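Local atomic coordinates of amidohydrolase 3 domain-containing protein (PDB entry 3ICJ), a protein that binds two zinc ions and is probably a hydrolase of the amidohydrolase family acting on carbon-nitrogen bonds other than peptide bonds. Residues 306-316 and 406-414; 345-356 and 370-381. All coordinates share one frame; numbering follows the deposited sequence.

In the fold
Contacts 1 and 2 illustrate how a metal site at the strand ends of an amidohydrolase barrel is bordered by a packed outer loop. Contact 2 joins two adjacent parallel strands of the barrel, and His348 and His373 at their C-terminal ends bind a zinc ion, together with the carboxylated Lys296. Contact 1 lies farther out, where the loop holding 306-316 meets the helix of 406-414; the side chain of Tyr314 is about 13 Å from a bound zinc and about 10 Å from the side chain of His348. The two centres are 14 Å apart, yet the contacts touch: Leu309 O lies 3.2 Å from Ala354 N, probably a hydrogen bond, and Ser311 OG meets Asp352 OD2 in the conformer modelled here.

Contact 1 of 2, residues 306-316 and 406-414; sequences RTALLSEPYTD and VNRVGEERA
Asp316 OD2 is gripped by two arginines, one from each segment: Arg306 NH2 at 2.8 Å in a nearly straight bond, and Arg408 NH2 at 2.9 Å in a weak, bent one. Arg306 holds the carboxylate side-on, its NE taking OD1, and both of its nitrogens come from above the carboxylate plane. The two guanidinium groups lie partly over one another, planes 37° apart, with NH2 of Arg306 above a face of Arg408; the shared carboxylate probably offsets their charge. At the other end Arg413 serves the loop backbone. Its NH1 bonds Glu312 O at 3.0 Å, while NH2 reaches Pro313 O at 2.8 Å and Thr315 OG1 at 3.1 Å. A bend at chi3 (-71°) turns the guanidinium edge toward these oxygens, and NE, bonded to Val409 O in its own segment on a lone pair, helps hold its rotation. Between the two arginine sites, Thr315 N donates to Arg408 O at 2.8 Å. Leu310 CD1 lies over the centre of one Tyr314 ring face and also touches Arg413 NH1. The contact thus fastens the long loop between strand 290-294 and helix 328-338 to helix 405-413, while Leu310 also packs on Asp352 of helix 352-365.

Contact 2 of 2, residues 345-356 and 370-381; sequences VAVHAIGDKAVD and RIEHASLVRDDQ. With ZN (zinc ion), chain C.
Strands 346-349 and 370-371 run parallel, with Ala346 beside Arg370 and Val347 beside Ile371, and the pairing continues through Ala349 N to Glu372 O (3.1 Å) before the chain turns at 372. Beyond the strands, Leu376 N still reaches Ile350 O. His348 ND1 and His373 NE2 bind one zinc ion, at 2.1 and 2.4 Å, with the carboxylated Lys296 completing the site. With CG anti to the backbone N (chi1 161°), the His348 ring is presented to the metal, and the edge of His373 meets its face in an offset edge-to-face pair, planes 80° apart. Each ring has a second-shell partner at its other nitrogen, Gly301 O for His348 and Gln395 for His373. Ile350 packs CG1 against His373 CB. The methyl of Ala346 touches Glu372 OE2, whose carboxylate is clasped side-on by Arg370 and bonds His101, a ligand of the other zinc. Farther along, Arg378 NH1 and NH2 both take Asp356 OD2, at 3.1 and 2.9 Å; NH2 also takes OD2 of Asp352, which bonds Ser311 too, and NE and NH1 clasp Asp380 side-on. Gln381 NE2 bridges Asp352 O and Asp356 OD1, both at 2.8 Å, lying above one face of the Arg378 guanidinium, toward its rim. This beta-alpha-beta unit therefore carries a metal site at the strand ends and a salt-bridge network where its helix meets the next one. The held outer nitrogens of both histidines would help to set the ring rotations, keeping ND1 of His348 and NE2 of His373 turned to the zinc.

Contact 1 of 2, residues 306-316 and 406-414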
loop_
_atom_site.group_PDB
_atom_site.type_symbol
_atom_site.label_atom_id
_atom_site.label_comp_id
_atom_site.label_asym_id
_atom_site.label_seq_id
_atom_site.Cartn_x
_atom_site.Cartn_y
_atom_site.Cartn_z
ATOM N N ARG A 306 -14.992 -1.229 13.358
ATOM C CA ARG A 306 -15.647 -2.435 13.926
ATOM C C ARG A 306 -16.282 -3.320 12.838
ATOM O O ARG A 306 -17.295 -3.994 13.077
ATOM C CB ARG A 306 -16.669 -2.122 15.043
ATOM C CG ARG A 306 -16.121 -1.273 16.186
ATOM C CD ARG A 306 -16.977 -1.357 17.436
ATOM N NE ARG A 306 -16.424 -0.477 18.464
ATOM C CZ ARG A 306 -16.648 0.832 18.537
ATOM N NH1 ARG A 306 -17.477 1.418 17.679
ATOM N NH2 ARG A 306 -16.061 1.553 19.486
ATOM N N THR A 307 -15.678 -3.304 11.650
ATOM C CA THR A 307 -16.139 -4.134 10.530
ATOM C C THR A 307 -15.191 -5.298 10.186
ATOM O O THR A 307 -15.506 -6.139 9.340
ATOM C CB THR A 307 -16.447 -3.290 9.278
ATOM O OG1 THR A 307 -15.329 -2.447 8.997
ATOM C CG2 THR A 307 -17.717 -2.405 9.486
ATOM N N ALA A 308 -14.047 -5.359 10.864
ATOM C CA ALA A 308 -13.161 -6.526 10.815
ATOM C C ALA A 308 -13.892 -7.678 11.481
ATOM O O ALA A 308 -14.532 -7.483 12.525
ATOM C CB ALA A 308 -11.857 -6.234 11.558
ATOM N N LEU A 309 -13.828 -8.862 10.875
ATOM C CA LEU A 309 -14.667 -10.002 11.304
ATOM C C LEU A 309 -14.017 -10.816 12.409
ATOM O O LEU A 309 -13.027 -11.491 12.162
ATOM C CB LEU A 309 -15.013 -10.911 10.108
ATOM C CG LEU A 309 -16.115 -11.958 10.378
ATOM C CD1 LEU A 309 -17.521 -11.317 10.459
ATOM C CD2 LEU A 309 -16.089 -13.050 9.305
ATOM N N LEU A 310 -14.612 -10.778 13.610
ATOM C CA LEU A 310 -14.060 -11.408 14.806
ATOM C C LEU A 310 -14.871 -12.659 15.097
ATOM O O LEU A 310 -16.041 -12.744 14.676
ATOM C CB LEU A 310 -14.158 -10.459 16.020
ATOM C CG LEU A 310 -13.495 -9.072 15.990
ATOM C CD1 LEU A 310 -13.650 -8.371 17.359
ATOM C CD2 LEU A 310 -12.028 -9.205 15.622
ATOM N N SER A 311 -14.262 -13.621 15.795
ATOM C CA SER A 311 -14.988 -14.837 16.167
ATOM C C SER A 311 -15.871 -14.636 17.405
ATOM O O SER A 311 -16.826 -15.390 17.606
ATOM C CB SER A 311 -14.075 -16.080 16.275
ATOM O OG SER A 311 -12.969 -15.894 17.138
ATOM N N GLU A 312 -15.572 -13.608 18.206
ATOM C CA GLU A 312 -16.416 -13.213 19.346
ATOM C C GLU A 312 -16.711 -11.712 19.262
ATOM O O GLU A 312 -15.954 -10.979 18.625
ATOM C CB GLU A 312 -15.729 -13.565 20.669
ATOM C CG GLU A 312 -15.922 -15.017 21.098
ATOM C CD GLU A 312 -17.272 -15.256 21.757
ATOM O OE1 GLU A 312 -18.158 -15.830 21.101
ATOM O OE2 GLU A 312 -17.450 -14.863 22.932
ATOM N N PRO A 313 -17.812 -11.233 19.906
ATOM C CA PRO A 313 -18.103 -9.789 19.708
ATOM C C PRO A 313 -17.041 -8.776 20.188
ATOM O O PRO A 313 -16.206 -9.107 21.040
ATOM C CB PRO A 313 -19.429 -9.591 20.472
ATOM C CG PRO A 313 -20.070 -10.960 20.471
ATOM C CD PRO A 313 -18.917 -11.905 20.640
ATOM N N TYR A 314 -17.065 -7.569 19.613
ATOM C CA TYR A 314 -16.154 -6.479 20.027
ATOM C C TYR A 314 -16.279 -6.190 21.519
ATOM O O TYR A 314 -17.377 -6.212 22.081
ATOM C CB TYR A 314 -16.389 -5.187 19.212
ATOM C CG TYR A 314 -15.744 -5.234 17.843
ATOM C CD1 TYR A 314 -16.365 -5.895 16.780
ATOM C CD2 TYR A 314 -14.499 -4.641 17.620
ATOM C CE1 TYR A 314 -15.783 -5.972 15.528
ATOM C CE2 TYR A 314 -13.895 -4.706 16.378
ATOM C CZ TYR A 314 -14.534 -5.381 15.338
ATOM O OH TYR A 314 -13.938 -5.427 14.111
ATOM N N THR A 315 -15.144 -5.951 22.163
ATOM C CA THR A 315 -15.141 -5.612 23.587
ATOM C C THR A 315 -15.886 -4.296 23.834
ATOM O O THR A 315 -16.610 -4.177 24.812
ATOM C CB THR A 315 -13.698 -5.588 24.153
ATOM O OG1 THR A 315 -13.086 -6.847 23.889
ATOM C CG2 THR A 315 -13.676 -5.335 25.675
ATOM N N ASP A 316 -15.733 -3.330 22.931
ATOM C CA ASP A 316 -16.421 -2.038 23.063
ATOM C C ASP A 316 -17.679 -1.870 22.198
ATOM O O ASP A 316 -18.144 -0.745 22.001
ATOM C CB ASP A 316 -15.440 -0.872 22.832
ATOM C CG ASP A 316 -14.885 -0.825 21.405
ATOM O OD1 ASP A 316 -15.120 -1.764 20.598
ATOM O OD2 ASP A 316 -14.214 0.180 21.079
ATOM N N VAL A 406 -6.653 -2.375 22.177
ATOM C CA VAL A 406 -7.149 -2.955 23.431
ATOM C C VAL A 406 -8.620 -2.588 23.698
ATOM O O VAL A 406 -9.383 -3.432 24.127
ATOM C CB VAL A 406 -6.229 -2.647 24.649
ATOM C CG1 VAL A 406 -6.882 -3.084 25.976
ATOM C CG2 VAL A 406 -4.883 -3.353 24.484
ATOM N N ASN A 407 -9.016 -1.352 23.397
ATOM C CA ASN A 407 -10.416 -0.957 23.506
ATOM C C ASN A 407 -11.349 -1.812 22.641
ATOM O O ASN A 407 -12.426 -2.176 23.100
ATOM C CB ASN A 407 -10.632 0.532 23.190
ATOM C CG ASN A 407 -10.005 1.452 24.218
ATOM O OD1 ASN A 407 -9.651 1.028 25.322
ATOM N ND2 ASN A 407 -9.857 2.723 23.852
ATOM N N ARG A 408 -10.926 -2.139 21.418
ATOM C CA ARG A 408 -11.759 -2.928 20.482
ATOM C C ARG A 408 -11.890 -4.395 20.847
ATOM O O ARG A 408 -12.970 -4.971 20.721
ATOM C CB ARG A 408 -11.219 -2.850 19.040
ATOM C CG ARG A 408 -11.255 -1.465 18.417
ATOM C CD ARG A 408 -12.689 -1.022 18.095
ATOM N NE ARG A 408 -12.676 0.231 17.352
ATOM C CZ ARG A 408 -12.584 1.438 17.916
ATOM N NH1 ARG A 408 -12.565 2.524 17.154
ATOM N NH2 ARG A 408 -12.488 1.558 19.237
ATOM N N VAL A 409 -10.786 -5.002 21.278
ATOM C CA VAL A 409 -10.724 -6.448 21.403
ATOM C C VAL A 409 -10.339 -6.959 22.794
ATOM O O VAL A 409 -10.412 -8.153 23.052
ATOM C CB VAL A 409 -9.808 -7.094 20.300
ATOM C CG1 VAL A 409 -10.285 -6.708 18.904
ATOM C CG2 VAL A 409 -8.317 -6.767 20.518
ATOM N N GLY A 410 -9.956 -6.061 23.697
ATOM C CA GLY A 410 -9.648 -6.460 25.067
ATOM C C GLY A 410 -8.201 -6.904 25.195
ATOM O O GLY A 410 -7.537 -7.161 24.193
ATOM N N GLU A 411 -7.735 -7.001 26.434
ATOM C CA GLU A 411 -6.361 -7.377 26.762
ATOM C C GLU A 411 -5.927 -8.750 26.231
ATOM O O GLU A 411 -4.790 -8.891 25.772
ATOM C CB GLU A 411 -6.131 -7.312 28.293
ATOM C CG GLU A 411 -6.550 -5.988 28.925
ATOM C CD GLU A 411 -6.017 -5.771 30.340
ATOM O OE1 GLU A 411 -5.377 -6.685 30.904
ATOM O OE2 GLU A 411 -6.249 -4.674 30.889
ATOM N N GLU A 412 -6.816 -9.747 26.285
ATOM C CA GLU A 412 -6.456 -11.108 25.850
ATOM C C GLU A 412 -6.300 -11.192 24.327
ATOM O O GLU A 412 -5.304 -11.714 23.831
ATOM C CB GLU A 412 -7.453 -12.167 26.353
ATOM C CG GLU A 412 -7.474 -12.391 27.872
ATOM C CD GLU A 412 -6.103 -12.708 28.477
ATOM O OE1 GLU A 412 -5.359 -13.548 27.920
ATOM O OE2 GLU A 412 -5.777 -12.112 29.526
ATOM N N ARG A 413 -7.259 -10.640 23.581
ATOM C CA ARG A 413 -7.198 -10.720 22.117
ATOM C C ARG A 413 -6.173 -9.747 21.525
ATOM O O ARG A 413 -5.737 -9.915 20.397
ATOM C CB ARG A 413 -8.585 -10.496 21.508
ATOM C CG ARG A 413 -9.602 -11.557 21.909
ATOM C CD ARG A 413 -10.883 -11.389 21.124
ATOM N NE ARG A 413 -11.630 -10.201 21.553
ATOM C CZ ARG A 413 -12.812 -9.867 21.055
ATOM N NH1 ARG A 413 -13.363 -10.636 20.118
ATOM N NH2 ARG A 413 -13.452 -8.780 21.492
ATOM N N ALA A 414 -5.775 -8.743 22.304
ATOM C CA ALA A 414 -4.710 -7.809 21.897
ATOM C C ALA A 414 -3.361 -8.514 21.741
ATOM O O ALA A 414 -2.479 -8.043 21.008
ATOM C CB ALA A 414 -4.609 -6.678 22.898
HETATM O O HOH W 1 -12.442 -12.738 18.384
#

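Contact 2 of 2, residues 345-356 and 370-381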
loop_
_atom_site.group_PDB
_atom_site.type_symbol
_atom_site.label_atom_id
_atom_site.label_comp_id
_atom_site.label_asym_id
_atom_site.label_seq_id
_atom_site.Cartn_x
_atom_site.Cartn_y
_atom_site.Cartn_z
ATOM N N VAL A 345 -3.457 -14.309 -5.883
ATOM C CA VAL A 345 -4.638 -13.793 -5.186
ATOM C C VAL A 345 -4.215 -13.249 -3.820
ATOM O O VAL A 345 -3.580 -13.962 -3.008
ATOM C CB VAL A 345 -5.745 -14.889 -5.042
ATOM C CG1 VAL A 345 -6.973 -14.348 -4.296
ATOM C CG2 VAL A 345 -6.163 -15.441 -6.402
ATOM N N ALA A 346 -4.544 -11.984 -3.582
ATOM C CA ALA A 346 -4.271 -11.333 -2.313
ATOM C C ALA A 346 -5.593 -11.055 -1.638
ATOM O O ALA A 346 -6.506 -10.508 -2.250
ATOM C CB ALA A 346 -3.515 -10.043 -2.524
ATOM N N VAL A 347 -5.687 -11.452 -0.373
ATOM C CA VAL A 347 -6.925 -11.404 0.373
ATOM C C VAL A 347 -6.736 -10.573 1.653
ATOM O O VAL A 347 -5.974 -10.954 2.533
ATOM C CB VAL A 347 -7.381 -12.846 0.719
ATOM C CG1 VAL A 347 -8.539 -12.847 1.641
ATOM C CG2 VAL A 347 -7.709 -13.640 -0.559
ATOM N N HIS A 348 -7.428 -9.443 1.738
ATOM C CA HIS A 348 -7.488 -8.608 2.960
ATOM C C HIS A 348 -8.241 -9.363 4.073
ATOM O O HIS A 348 -9.402 -9.724 3.919
ATOM C CB HIS A 348 -8.163 -7.263 2.594
ATOM C CG HIS A 348 -8.710 -6.467 3.749
ATOM N ND1 HIS A 348 -8.396 -5.138 3.941
ATOM C CD2 HIS A 348 -9.617 -6.774 4.713
ATOM C CE1 HIS A 348 -9.062 -4.671 4.985
ATOM N NE2 HIS A 348 -9.798 -5.648 5.479
ATOM N N ALA A 349 -7.545 -9.647 5.169
ATOM C CA ALA A 349 -8.158 -10.243 6.358
ATOM C C ALA A 349 -7.569 -9.615 7.612
ATOM O O ALA A 349 -6.381 -9.769 7.899
ATOM C CB ALA A 349 -7.959 -11.736 6.380
ATOM N N ILE A 350 -8.416 -8.929 8.362
ATOM C CA ILE A 350 -7.989 -8.185 9.555
ATOM C C ILE A 350 -8.392 -8.900 10.839
ATOM O O ILE A 350 -7.538 -9.186 11.696
ATOM C CB ILE A 350 -8.461 -6.701 9.478
ATOM C CG1 ILE A 350 -7.661 -5.997 8.371
ATOM C CG2 ILE A 350 -8.358 -5.967 10.863
ATOM C CD1 ILE A 350 -7.814 -4.445 8.313
ATOM N N GLY A 351 -9.679 -9.225 10.958
ATOM C CA GLY A 351 -10.187 -9.922 12.134
ATOM C C GLY A 351 -9.733 -11.372 12.165
ATOM O O GLY A 351 -9.428 -11.947 11.122
ATOM N N ASP A 352 -9.696 -11.971 13.351
ATOM C CA ASP A 352 -9.229 -13.366 13.482
ATOM C C ASP A 352 -10.089 -14.371 12.716
ATOM O O ASP A 352 -9.578 -15.364 12.180
ATOM C CB ASP A 352 -9.075 -13.769 14.937
ATOM C CG ASP A 352 -10.403 -13.921 15.646
ATOM O OD1 ASP A 352 -11.156 -12.928 15.779
ATOM O OD2 ASP A 352 -10.703 -15.044 16.087
ATOM N N LYS A 353 -11.384 -14.093 12.624
ATOM C CA LYS A 353 -12.289 -14.969 11.887
ATOM C C LYS A 353 -12.147 -14.775 10.373
ATOM O O LYS A 353 -12.267 -15.729 9.604
ATOM C CB LYS A 353 -13.742 -14.775 12.330
ATOM C CG LYS A 353 -14.705 -15.820 11.726
ATOM C CD LYS A 353 -16.116 -15.619 12.176
ATOM C CE LYS A 353 -17.031 -16.649 11.524
ATOM N NZ LYS A 353 -18.449 -16.265 11.715
ATOM N N ALA A 354 -11.877 -13.543 9.945
ATOM C CA ALA A 354 -11.565 -13.291 8.540
ATOM C C ALA A 354 -10.362 -14.104 8.093
ATOM O O ALA A 354 -10.358 -14.642 6.979
ATOM C CB ALA A 354 -11.311 -11.854 8.325
ATOM N N VAL A 355 -9.366 -14.208 8.979
ATOM C CA VAL A 355 -8.153 -14.995 8.734
ATOM C C VAL A 355 -8.485 -16.483 8.525
ATOM O O VAL A 355 -7.924 -17.119 7.635
ATOM C CB VAL A 355 -7.088 -14.795 9.852
ATOM C CG1 VAL A 355 -5.985 -15.807 9.726
ATOM C CG2 VAL A 355 -6.482 -13.399 9.781
ATOM N N ASP A 356 -9.405 -17.009 9.333
ATOM C CA ASP A 356 -9.957 -18.358 9.160
ATOM C C ASP A 356 -10.612 -18.556 7.797
ATOM O O ASP A 356 -10.378 -19.581 7.166
ATOM C CB ASP A 356 -10.993 -18.650 10.231
ATOM C CG ASP A 356 -10.376 -18.997 11.579
ATOM O OD1 ASP A 356 -9.223 -19.478 11.643
ATOM O OD2 ASP A 356 -11.070 -18.788 12.588
ATOM N N ARG A 370 -1.738 -14.923 -0.723
ATOM C CA ARG A 370 -1.233 -14.026 0.265
ATOM C C ARG A 370 -2.373 -13.380 1.038
ATOM O O ARG A 370 -3.486 -13.214 0.519
ATOM C CB ARG A 370 -0.249 -12.966 -0.319
ATOM C CG ARG A 370 -0.740 -12.228 -1.521
ATOM C CD ARG A 370 0.311 -11.248 -2.067
ATOM N NE ARG A 370 0.330 -9.995 -1.296
ATOM C CZ ARG A 370 1.091 -8.943 -1.587
ATOM N NH1 ARG A 370 1.935 -8.982 -2.616
ATOM N NH2 ARG A 370 1.024 -7.852 -0.833
ATOM N N ILE A 371 -2.069 -13.004 2.279
ATOM C CA ILE A 371 -3.009 -12.296 3.139
ATOM C C ILE A 371 -2.449 -10.901 3.433
ATOM O O ILE A 371 -1.292 -10.747 3.826
ATOM C CB ILE A 371 -3.324 -13.101 4.469
ATOM C CG1 ILE A 371 -4.137 -14.355 4.158
ATOM C CG2 ILE A 371 -4.070 -12.229 5.496
ATOM C CD1 ILE A 371 -4.289 -15.297 5.379
ATOM N N GLU A 372 -3.275 -9.890 3.188
ATOM C CA GLU A 372 -2.950 -8.517 3.509
ATOM C C GLU A 372 -3.447 -8.240 4.927
ATOM O O GLU A 372 -4.589 -8.585 5.269
ATOM C CB GLU A 372 -3.666 -7.557 2.544
ATOM C CG GLU A 372 -3.576 -7.993 1.085
ATOM C CD GLU A 372 -2.140 -8.267 0.681
ATOM O OE1 GLU A 372 -1.331 -7.322 0.706
ATOM O OE2 GLU A 372 -1.813 -9.435 0.370
ATOM N N HIS A 373 -2.578 -7.602 5.711
ATOM C CA HIS A 373 -2.781 -7.193 7.123
ATOM C C HIS A 373 -2.535 -8.300 8.140
ATOM O O HIS A 373 -1.616 -8.178 8.961
ATOM C CB HIS A 373 -4.109 -6.449 7.362
ATOM C CG HIS A 373 -4.389 -5.393 6.335
ATOM N ND1 HIS A 373 -3.566 -4.306 6.147
ATOM C CD2 HIS A 373 -5.360 -5.294 5.397
ATOM C CE1 HIS A 373 -4.030 -3.565 5.155
ATOM N NE2 HIS A 373 -5.118 -4.146 4.683
ATOM N N ALA A 374 -3.363 -9.353 8.086
ATOM C CA ALA A 374 -3.382 -10.425 9.095
ATOM C C ALA A 374 -3.269 -9.853 10.518
ATOM O O ALA A 374 -2.444 -10.312 11.317
ATOM C CB ALA A 374 -2.255 -11.450 8.817
ATOM N N SER A 375 -4.083 -8.840 10.811
ATOM C CA SER A 375 -3.921 -8.000 12.004
ATOM C C SER A 375 -4.085 -8.774 13.300
ATOM O O SER A 375 -3.305 -8.594 14.239
ATOM C CB SER A 375 -4.897 -6.823 11.966
ATOM O OG SER A 375 -4.756 -6.115 10.746
ATOM N N LEU A 376 -5.101 -9.635 13.355
ATOM C CA LEU A 376 -5.246 -10.571 14.484
ATOM C C LEU A 376 -5.019 -12.024 14.076
ATOM O O LEU A 376 -5.779 -12.583 13.281
ATOM C CB LEU A 376 -6.621 -10.423 15.137
ATOM C CG LEU A 376 -7.031 -8.972 15.441
ATOM C CD1 LEU A 376 -8.482 -8.894 15.878
ATOM C CD2 LEU A 376 -6.127 -8.373 16.499
ATOM N N VAL A 377 -3.965 -12.630 14.620
ATOM C CA VAL A 377 -3.677 -14.043 14.369
ATOM C C VAL A 377 -3.599 -14.786 15.698
ATOM O O VAL A 377 -2.794 -14.444 16.582
ATOM C CB VAL A 377 -2.364 -14.247 13.562
ATOM C CG1 VAL A 377 -2.103 -15.735 13.353
ATOM C CG2 VAL A 377 -2.420 -13.513 12.221
ATOM N N ARG A 378 -4.456 -15.785 15.844
ATOM C CA ARG A 378 -4.466 -16.614 17.048
ATOM C C ARG A 378 -3.319 -17.640 17.012
ATOM O O ARG A 378 -2.862 -18.036 15.927
ATOM C CB ARG A 378 -5.811 -17.336 17.191
ATOM C CG ARG A 378 -7.044 -16.432 17.080
ATOM C CD ARG A 378 -8.363 -17.200 17.323
ATOM N NE ARG A 378 -8.485 -18.452 16.564
ATOM C CZ ARG A 378 -9.229 -18.604 15.471
ATOM N NH1 ARG A 378 -9.253 -19.775 14.860
ATOM N NH2 ARG A 378 -9.941 -17.583 14.970
ATOM N N ASP A 379 -2.869 -18.063 18.201
ATOM C CA ASP A 379 -1.903 -19.158 18.358
ATOM C C ASP A 379 -2.288 -20.401 17.555
ATOM O O ASP A 379 -1.446 -20.989 16.871
ATOM C CB ASP A 379 -1.747 -19.538 19.835
ATOM C CG ASP A 379 -0.840 -18.581 20.602
ATOM O OD1 ASP A 379 -0.431 -17.535 20.046
ATOM O OD2 ASP A 379 -0.533 -18.877 21.771
ATOM N N ASP A 380 -3.568 -20.762 17.600
ATOM C CA ASP A 380 -4.049 -21.940 16.882
ATOM C C ASP A 380 -4.071 -21.787 15.352
ATOM O O ASP A 380 -4.223 -22.776 14.639
ATOM C CB ASP A 380 -5.411 -22.413 17.434
ATOM C CG ASP A 380 -6.552 -21.420 17.173
ATOM O OD1 ASP A 380 -6.879 -21.153 16.003
ATOM O OD2 ASP A 380 -7.165 -20.939 18.141
ATOM N N GLN A 381 -3.914 -20.562 14.847
ATOM C CA GLN A 381 -3.890 -20.346 13.401
ATOM C C GLN A 381 -2.489 -20.446 12.819
ATOM O O GLN A 381 -2.330 -20.621 11.607
ATOM C CB GLN A 381 -4.500 -18.978 13.049
ATOM C CG GLN A 381 -6.012 -18.894 13.275
ATOM C CD GLN A 381 -6.534 -17.475 13.123
ATOM O OE1 GLN A 381 -5.916 -16.525 13.597
ATOM N NE2 GLN A 381 -7.646 -17.325 12.425
HETATM ZN ZN ZN C . -6.935 -3.828 3.153
#